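Local coordinates for proximal thread matrix protein 1 (Mytilus galloprovincialis, PDB 4CN9) that probably binds collagen in the matrix of the mussel byssus through paired von Willebrand factor type A domains and also binds zinc, at residues M76-V81 and K127-M132; V103-Q108 and V133-G138. One frame throughout, in Å; residues are numbered along the deposited sequence.

Contact 1: M76-V81 and K127-M132; sequences MMKDFV and KGIQDM
Lys78 reaches from helix 73-85 to the end region of helix 122-130, and its ammonium group holds two backbone oxygens. Lys78 NZ donates to Met132 O at 2.7 Å, lying in the plane of that carbonyl with a C=O...N angle of 145°. A second bond runs from Lys78 NZ to Gln130 O at 2.9 Å, with the donor 49° out of the carbonyl plane. The Lys78 side chain is extended beyond CG (chi2 177°), which carries NZ to the carbonyls of Gln130, in the last turn of helix 122-130, and of Met132, just beyond it. The positive charge probably also suits the negative end of the helix dipole.

The two helices belong to the first von Willebrand factor type A domain, a Rossmann-like fold with helices packed on a central sheet. Gln130 turns its side-chain amide to helix 73-85 as well, where Lys82 and Gln75 bond it.

The remaining contacts are mainly between carbons. The Lys78 and Ile129 side chains run past each other in opposite directions, with Lys78 CB 3.9 Å from Ile129 CG2. Val81 CG1 presses on Ile129 CD1 at 3.5 Å, a tight contact. Val81 also packs on Phe101 and Met172 of the sheet.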
ATOM      1  N   MET A  76      -8.115 -27.100  -0.673  1.00 25.50           N
ATOM      2  CA  MET A  76      -8.026 -26.121   0.400  1.00 25.74           C
ATOM      3  C   MET A  76      -7.999 -24.707  -0.152  1.00 26.54           C
ATOM      4  O   MET A  76      -8.556 -23.788   0.451  1.00 24.91           O
ATOM      5  CB  MET A  76      -6.785 -26.379   1.263  1.00 29.27           C
ATOM      6  CG  MET A  76      -6.869 -27.689   2.041  1.00 37.25           C
ATOM      7  SD  MET A  76      -5.532 -27.968   3.217  1.00 43.84           S
ATOM      8  CE  MET A  76      -6.110 -29.482   3.980  1.00 46.60           C
ATOM      9  N   MET A  77      -7.347 -24.528  -1.297  1.00 27.50           N
ATOM     10  CA  MET A  77      -7.341 -23.224  -1.957  1.00 25.31           C
ATOM     11  C   MET A  77      -8.747 -22.887  -2.405  1.00 19.76           C
ATOM     12  O   MET A  77      -9.214 -21.775  -2.216  1.00 24.23           O
ATOM     13  CB  MET A  77      -6.392 -23.221  -3.161  1.00 22.36           C
ATOM     14  CG  MET A  77      -4.940 -23.290  -2.788  1.00 23.64           C
ATOM     15  SD  MET A  77      -3.840 -23.411  -4.228  1.00 27.64           S
ATOM     16  CE  MET A  77      -4.052 -21.740  -4.899  1.00 25.61           C
ATOM     17  N   LYS A  78      -9.438 -23.864  -2.983  1.00 22.68           N
ATOM     18  CA  LYS A  78     -10.786 -23.639  -3.477  1.00 24.12           C
ATOM     19  C   LYS A  78     -11.722 -23.261  -2.337  1.00 26.12           C
ATOM     20  O   LYS A  78     -12.560 -22.359  -2.466  1.00 24.19           O
ATOM     21  CB  LYS A  78     -11.310 -24.891  -4.178  1.00 24.97           C
ATOM     22  CG  LYS A  78     -10.690 -25.127  -5.530  1.00 22.98           C
ATOM     23  CD  LYS A  78     -11.170 -26.409  -6.146  1.00 26.31           C
ATOM     24  CE  LYS A  78     -10.664 -26.534  -7.574  1.00 27.55           C
ATOM     25  NZ  LYS A  78     -11.278 -27.671  -8.279  1.00 26.80           N
ATOM     26  N   ASP A  79     -11.590 -23.973  -1.222  1.00 26.42           N
ATOM     27  CA  ASP A  79     -12.431 -23.724  -0.053  1.00 26.33           C
ATOM     28  C   ASP A  79     -12.214 -22.318   0.490  1.00 25.44           C
ATOM     29  O   ASP A  79     -13.168 -21.619   0.854  1.00 28.18           O
ATOM     30  CB  ASP A  79     -12.167 -24.783   1.023  1.00 24.21           C
ATOM     31  CG  ASP A  79     -12.703 -26.155   0.629  1.00 24.91           C
ATOM     32  OD1 ASP A  79     -13.473 -26.232  -0.347  1.00 29.98           O
ATOM     33  OD2 ASP A  79     -12.365 -27.153   1.296  1.00 38.37           O
ATOM     34  N   PHE A  80     -10.959 -21.897   0.522  1.00 23.93           N
ATOM     35  CA  PHE A  80     -10.638 -20.554   0.964  1.00 23.12           C
ATOM     36  C   PHE A  80     -11.353 -19.524   0.086  1.00 23.94           C
ATOM     37  O   PHE A  80     -11.905 -18.552   0.594  1.00 23.09           O
ATOM     38  CB  PHE A  80      -9.121 -20.338   0.954  1.00 23.55           C
ATOM     39  CG  PHE A  80      -8.707 -18.960   1.362  1.00 25.80           C
ATOM     40  CD1 PHE A  80      -8.727 -18.586   2.694  1.00 26.09           C
ATOM     41  CD2 PHE A  80      -8.315 -18.028   0.416  1.00 25.24           C
ATOM     42  CE1 PHE A  80      -8.345 -17.322   3.077  1.00 27.33           C
ATOM     43  CE2 PHE A  80      -7.943 -16.756   0.794  1.00 25.10           C
ATOM     44  CZ  PHE A  80      -7.955 -16.403   2.129  1.00 26.24           C
ATOM     45  N   VAL A  81     -11.362 -19.747  -1.226  1.00 22.30           N
ATOM     46  CA  VAL A  81     -11.962 -18.783  -2.147  1.00 24.01           C
ATOM     47  C   VAL A  81     -13.482 -18.782  -1.993  1.00 24.48           C
ATOM     48  O   VAL A  81     -14.121 -17.741  -2.065  1.00 21.50           O
ATOM     49  CB  VAL A  81     -11.556 -19.072  -3.612  1.00 21.80           C
ATOM     50  CG1 VAL A  81     -12.244 -18.110  -4.568  1.00 22.54           C
ATOM     51  CG2 VAL A  81     -10.038 -18.975  -3.755  1.00 24.59           C
ATOM     52  N   LYS A 127     -19.829 -23.139  -7.066  1.00 27.96           N
ATOM     53  CA  LYS A 127     -19.789 -24.284  -7.965  1.00 28.63           C
ATOM     54  C   LYS A 127     -18.753 -24.063  -9.072  1.00 26.78           C
ATOM     55  O   LYS A 127     -17.992 -24.968  -9.421  1.00 25.96           O
ATOM     56  CB  LYS A 127     -21.178 -24.501  -8.576  1.00 29.08           C
ATOM     57  CG  LYS A 127     -21.258 -25.551  -9.669  1.00 38.94           C
ATOM     58  CD  LYS A 127     -21.229 -26.965  -9.119  1.00 47.93           C
ATOM     59  CE  LYS A 127     -21.534 -27.989 -10.219  1.00 49.13           C
ATOM     60  NZ  LYS A 127     -21.064 -29.362  -9.859  1.00 56.06           N
ATOM     61  N   GLY A 128     -18.719 -22.851  -9.616  1.00 27.46           N
ATOM     62  CA  GLY A 128     -17.682 -22.494 -10.572  1.00 26.09           C
ATOM     63  C   GLY A 128     -16.293 -22.729 -10.015  1.00 21.08           C
ATOM     64  O   GLY A 128     -15.438 -23.291 -10.686  1.00 24.48           O
ATOM     65  N   ILE A 129     -16.060 -22.300  -8.776  1.00 24.66           N
ATOM     66  CA  ILE A 129     -14.765 -22.493  -8.125  1.00 20.76           C
ATOM     67  C   ILE A 129     -14.454 -23.988  -7.973  1.00 28.14           C
ATOM     68  O   ILE A 129     -13.343 -24.455  -8.286  1.00 24.37           O
ATOM     69  CB  ILE A 129     -14.753 -21.812  -6.750  1.00 24.72           C
ATOM     70  CG1 ILE A 129     -14.765 -20.284  -6.916  1.00 20.47           C
ATOM     71  CG2 ILE A 129     -13.550 -22.255  -5.930  1.00 21.92           C
ATOM     72  CD1 ILE A 129     -15.204 -19.550  -5.676  1.00 23.33           C
ATOM     73  N   GLN A 130     -15.445 -24.746  -7.511  1.00 26.66           N
ATOM     74  CA  GLN A 130     -15.268 -26.181  -7.324  1.00 27.06           C
ATOM     75  C   GLN A 130     -14.922 -26.893  -8.642  1.00 25.71           C
ATOM     76  O   GLN A 130     -14.118 -27.832  -8.672  1.00 26.68           O
ATOM     77  CB  GLN A 130     -16.533 -26.800  -6.707  1.00 28.53           C
ATOM     78  CG  GLN A 130     -16.360 -28.265  -6.346  1.00 28.77           C
ATOM     79  CD  GLN A 130     -15.144 -28.496  -5.464  1.00 26.08           C
ATOM     80  OE1 GLN A 130     -14.888 -27.738  -4.532  1.00 27.67           O
ATOM     81  NE2 GLN A 130     -14.378 -29.538  -5.764  1.00 32.78           N
ATOM     82  N   ASP A 131     -15.518 -26.428  -9.731  1.00 26.11           N
ATOM     83  CA  ASP A 131     -15.364 -27.064 -11.031  1.00 27.91           C
ATOM     84  C   ASP A 131     -14.077 -26.684 -11.750  1.00 31.72           C
ATOM     85  O   ASP A 131     -13.798 -27.212 -12.820  1.00 29.05           O
ATOM     86  CB  ASP A 131     -16.537 -26.708 -11.941  1.00 30.45           C
ATOM     87  CG  ASP A 131     -17.811 -27.434 -11.564  1.00 32.48           C
ATOM     88  OD1 ASP A 131     -17.737 -28.431 -10.812  1.00 36.18           O
ATOM     89  OD2 ASP A 131     -18.883 -26.998 -12.020  1.00 38.09           O
ATOM     90  N   MET A 132     -13.297 -25.773 -11.181  1.00 26.53           N
ATOM     91  CA  MET A 132     -12.035 -25.378 -11.806  1.00 25.69           C
ATOM     92  C   MET A 132     -11.097 -26.552 -11.911  1.00 25.15           C
ATOM     93  O   MET A 132     -10.958 -27.329 -10.966  1.00 25.86           O
ATOM     94  CB  MET A 132     -11.314 -24.313 -10.988  1.00 26.98           C
ATOM     95  CG  MET A 132     -11.943 -22.956 -10.954  1.00 31.21           C
ATOM     96  SD  MET A 132     -11.110 -21.991  -9.659  1.00 36.68           S
ATOM     97  CE  MET A 132      -9.466 -21.911 -10.358  1.00 28.36           C
TER

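Contact 2: V103-Q108 and V133-G138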
ATOM      1  N   VAL A 103     -12.481 -15.555 -11.398  1.00 17.11           N
ATOM      2  CA  VAL A 103     -11.268 -16.267 -11.042  1.00 16.86           C
ATOM      3  C   VAL A 103     -10.435 -16.523 -12.272  1.00 17.53           C
ATOM      4  O   VAL A 103     -10.937 -16.993 -13.304  1.00 17.90           O
ATOM      5  CB  VAL A 103     -11.569 -17.601 -10.372  1.00 16.86           C
ATOM      6  CG1 VAL A 103     -10.273 -18.358 -10.109  1.00 20.02           C
ATOM      7  CG2 VAL A 103     -12.335 -17.384  -9.082  1.00 19.58           C
ATOM      8  N   VAL A 104      -9.152 -16.217 -12.137  1.00 16.56           N
ATOM      9  CA  VAL A 104      -8.175 -16.376 -13.194  1.00 14.97           C
ATOM     10  C   VAL A 104      -7.040 -17.252 -12.691  1.00 17.49           C
ATOM     11  O   VAL A 104      -6.437 -16.960 -11.646  1.00 17.52           O
ATOM     12  CB  VAL A 104      -7.625 -14.994 -13.580  1.00 17.06           C
ATOM     13  CG1 VAL A 104      -6.425 -15.118 -14.506  1.00 17.88           C
ATOM     14  CG2 VAL A 104      -8.740 -14.154 -14.192  1.00 18.94           C
ATOM     15  N   GLN A 105      -6.777 -18.347 -13.402  1.00 17.55           N
ATOM     16  CA  GLN A 105      -5.684 -19.259 -13.047  1.00 18.32           C
ATOM     17  C   GLN A 105      -4.410 -18.826 -13.757  1.00 19.08           C
ATOM     18  O   GLN A 105      -4.450 -18.363 -14.895  1.00 18.47           O
ATOM     19  CB  GLN A 105      -6.014 -20.710 -13.438  1.00 19.11           C
ATOM     20  CG  GLN A 105      -7.287 -21.260 -12.839  1.00 19.07           C
ATOM     21  CD  GLN A 105      -7.838 -22.498 -13.587  1.00 22.77           C
ATOM     22  OE1 GLN A 105      -9.030 -22.575 -13.885  1.00 27.41           O
ATOM     23  NE2 GLN A 105      -6.976 -23.458 -13.870  1.00 21.22           N
ATOM     24  N   PHE A 106      -3.275 -18.976 -13.092  1.00 15.98           N
ATOM     25  CA  PHE A 106      -2.002 -18.603 -13.699  1.00 16.21           C
ATOM     26  C   PHE A 106      -0.877 -19.514 -13.221  1.00 22.26           C
ATOM     27  O   PHE A 106      -0.825 -19.905 -12.042  1.00 16.23           O
ATOM     28  CB  PHE A 106      -1.658 -17.134 -13.386  1.00 19.08           C
ATOM     29  CG  PHE A 106      -1.027 -16.937 -12.026  1.00 18.91           C
ATOM     30  CD1 PHE A 106      -1.817 -16.780 -10.892  1.00 18.48           C
ATOM     31  CD2 PHE A 106       0.351 -16.940 -11.885  1.00 21.99           C
ATOM     32  CE1 PHE A 106      -1.236 -16.631  -9.633  1.00 19.29           C
ATOM     33  CE2 PHE A 106       0.945 -16.795 -10.633  1.00 19.85           C
ATOM     34  CZ  PHE A 106       0.154 -16.637  -9.509  1.00 19.66           C
ATOM     35  N   SER A 107       0.001 -19.873 -14.161  1.00 19.87           N
ATOM     36  CA  SER A 107       1.283 -20.503 -13.865  1.00 17.21           C
ATOM     37  C   SER A 107       2.110 -20.421 -15.147  1.00 19.97           C
ATOM     38  O   SER A 107       2.857 -19.453 -15.361  1.00 18.59           O
ATOM     39  CB  SER A 107       1.155 -21.957 -13.345  1.00 18.62           C
ATOM     40  OG  SER A 107       0.295 -22.779 -14.118  1.00 18.98           O
ATOM     41  N   GLN A 108       1.958 -21.420 -16.003  1.00 19.58           N
ATOM     42  CA  GLN A 108       2.401 -21.301 -17.377  1.00 24.03           C
ATOM     43  C   GLN A 108       1.202 -20.750 -18.169  1.00 22.92           C
ATOM     44  O   GLN A 108       0.176 -21.421 -18.374  1.00 20.69           O
ATOM     45  CB  GLN A 108       2.904 -22.651 -17.909  1.00 24.16           C
ATOM     46  CG  GLN A 108       3.517 -22.575 -19.304  1.00 28.48           C
ATOM     47  CD  GLN A 108       2.461 -22.589 -20.388  1.00 30.06           C
ATOM     48  OE1 GLN A 108       1.709 -23.558 -20.522  1.00 26.66           O
ATOM     49  NE2 GLN A 108       2.378 -21.502 -21.151  1.00 26.83           N
ATOM     50  N   VAL A 133     -10.407 -26.633 -13.043  1.00 23.60           N
ATOM     51  CA  VAL A 133      -9.390 -27.637 -13.275  1.00 23.26           C
ATOM     52  C   VAL A 133      -7.999 -26.997 -13.305  1.00 26.99           C
ATOM     53  O   VAL A 133      -7.653 -26.323 -14.276  1.00 23.04           O
ATOM     54  CB  VAL A 133      -9.627 -28.340 -14.631  1.00 27.23           C
ATOM     55  CG1 VAL A 133      -8.608 -29.463 -14.832  1.00 28.36           C
ATOM     56  CG2 VAL A 133     -11.048 -28.864 -14.713  1.00 32.44           C
ATOM     57  N   PRO A 134      -7.195 -27.201 -12.243  1.00 24.03           N
ATOM     58  CA  PRO A 134      -5.830 -26.674 -12.246  1.00 24.48           C
ATOM     59  C   PRO A 134      -5.007 -27.298 -13.348  1.00 26.81           C
ATOM     60  O   PRO A 134      -5.155 -28.492 -13.623  1.00 23.75           O
ATOM     61  CB  PRO A 134      -5.280 -27.107 -10.882  1.00 23.87           C
ATOM     62  CG  PRO A 134      -6.483 -27.291 -10.040  1.00 28.81           C
ATOM     63  CD  PRO A 134      -7.495 -27.882 -10.975  1.00 26.25           C
ATOM     64  N   ARG A 135      -4.143 -26.505 -13.967  1.00 20.63           N
ATOM     65  CA  ARG A 135      -3.399 -26.960 -15.133  1.00 24.11           C
ATOM     66  C   ARG A 135      -2.026 -27.528 -14.772  1.00 21.73           C
ATOM     67  O   ARG A 135      -1.403 -28.213 -15.581  1.00 22.44           O
ATOM     68  CB  ARG A 135      -3.255 -25.805 -16.137  1.00 24.23           C
ATOM     69  CG  ARG A 135      -4.578 -25.303 -16.700  1.00 21.84           C
ATOM     70  CD  ARG A 135      -4.403 -23.967 -17.418  1.00 19.83           C
ATOM     71  NE  ARG A 135      -3.752 -23.008 -16.531  1.00 19.58           N
ATOM     72  CZ  ARG A 135      -2.925 -22.046 -16.928  1.00 20.90           C
ATOM     73  NH1 ARG A 135      -2.675 -21.854 -18.214  1.00 18.42           N
ATOM     74  NH2 ARG A 135      -2.365 -21.259 -16.031  1.00 18.52           N
ATOM     75  N   ASN A 136      -1.553 -27.235 -13.559  1.00 24.44           N
ATOM     76  CA  ASN A 136      -0.236 -27.684 -13.100  1.00 21.79           C
ATOM     77  C   ASN A 136       0.901 -27.276 -14.025  1.00 25.74           C
ATOM     78  O   ASN A 136       1.674 -28.113 -14.509  1.00 24.81           O
ATOM     79  CB  ASN A 136      -0.237 -29.192 -12.861  1.00 27.31           C
ATOM     80  CG  ASN A 136      -1.108 -29.580 -11.678  1.00 30.25           C
ATOM     81  OD1 ASN A 136      -1.007 -28.988 -10.608  1.00 31.19           O
ATOM     82  ND2 ASN A 136      -1.995 -30.538 -11.881  1.00 33.07           N
ATOM     83  N   GLY A 137       1.015 -25.973 -14.249  1.00 20.46           N
ATOM     84  CA  GLY A 137       2.044 -25.445 -15.128  1.00 21.99           C
ATOM     85  C   GLY A 137       3.432 -25.532 -14.519  1.00 23.93           C
ATOM     86  O   GLY A 137       3.596 -25.579 -13.288  1.00 21.99           O
ATOM     87  N   GLY A 138       4.438 -25.535 -15.388  1.00 25.07           N
ATOM     88  CA  GLY A 138       5.824 -25.689 -14.978  1.00 27.36           C
ATOM     89  C   GLY A 138       6.565 -24.384 -14.746  1.00 25.52           C
ATOM     90  O   GLY A 138       7.775 -24.394 -14.546  1.00 26.03           O
TER
HETATM   91  O   HOH W   1     -10.621 -24.304 -14.883  1.00 24.62           O
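Gln105, near the end of strand 100-106, grips the backbone of Val133 directly through NE2 and through a water from OE1. Gln105 NE2 donates to Val133 O at 3.0 Å, with an N-H...O angle of 148°. The donor stands above the carbonyl plane. A water donates a hydrogen bond to Gln105 OE1 at 2.6 Å and accepts one from Val133 N at 3.0 Å. These links, together with a bond from NE2 to Asp62, should fix the rotation of the amide.

The close-packed part continues at Ser107. Its OG sits between the backbone N and the carbonyl carbon (chi1 48°) and faces Gly137. Gly137 N makes a weak bond to Ser107 OG at 3.3 Å, and the same hydroxyl is bonded to Asp62. Gly137 has no CB, and this lets the two backbones come close, with the CA atoms of Gln108 and Gly137 4.7 Å apart. Arg135 also meets Asp62, in a salt bridge from NE. It bends at chi3 (-54°) and turns an edge of its guanidinium to the backbone of Phe106 and Ser107, while NH2 bonds Gly109 O.

Toward solvent the contact is looser. Arg135 NH1 makes a weak bond to Gln108 O at 2.9 Å. Exposed Gln108 only brushes Gly137 CA with its CB, at 4.0 Å. Gly138 and the Val133 side chain add little.

The side chain of Ser107 is about 7 Å from the zinc of the MIDAS motif, to which Ser63, Ser65 and Asp174 are ligands. The loop between helices 122-130 and 142-153 runs beside the end of strand 100-106, which lies between strands 54-61 and 110-112.

How the contacts relate
Contact 1 is buried and joins two helices; contact 2 is only partly buried and joins a strand end to a loop. They share one continuous chain piece, since residues 127-132 run straight into 133-138. Met132 bridges them: its CE packs 3.4 Å from Gln105 CG. The chemistry differs with place. Contact 1 combines apolar packing with one lysine that grips backbone oxygens. Contact 2 is mostly polar, uses a water, and gathers several side chains on Asp62. Contact 2 also approaches the MIDAS zinc, whereas contact 1 lies where helix 73-85 meets the end of helix 122-130, with Val81 and Met132 also packed on the sheet.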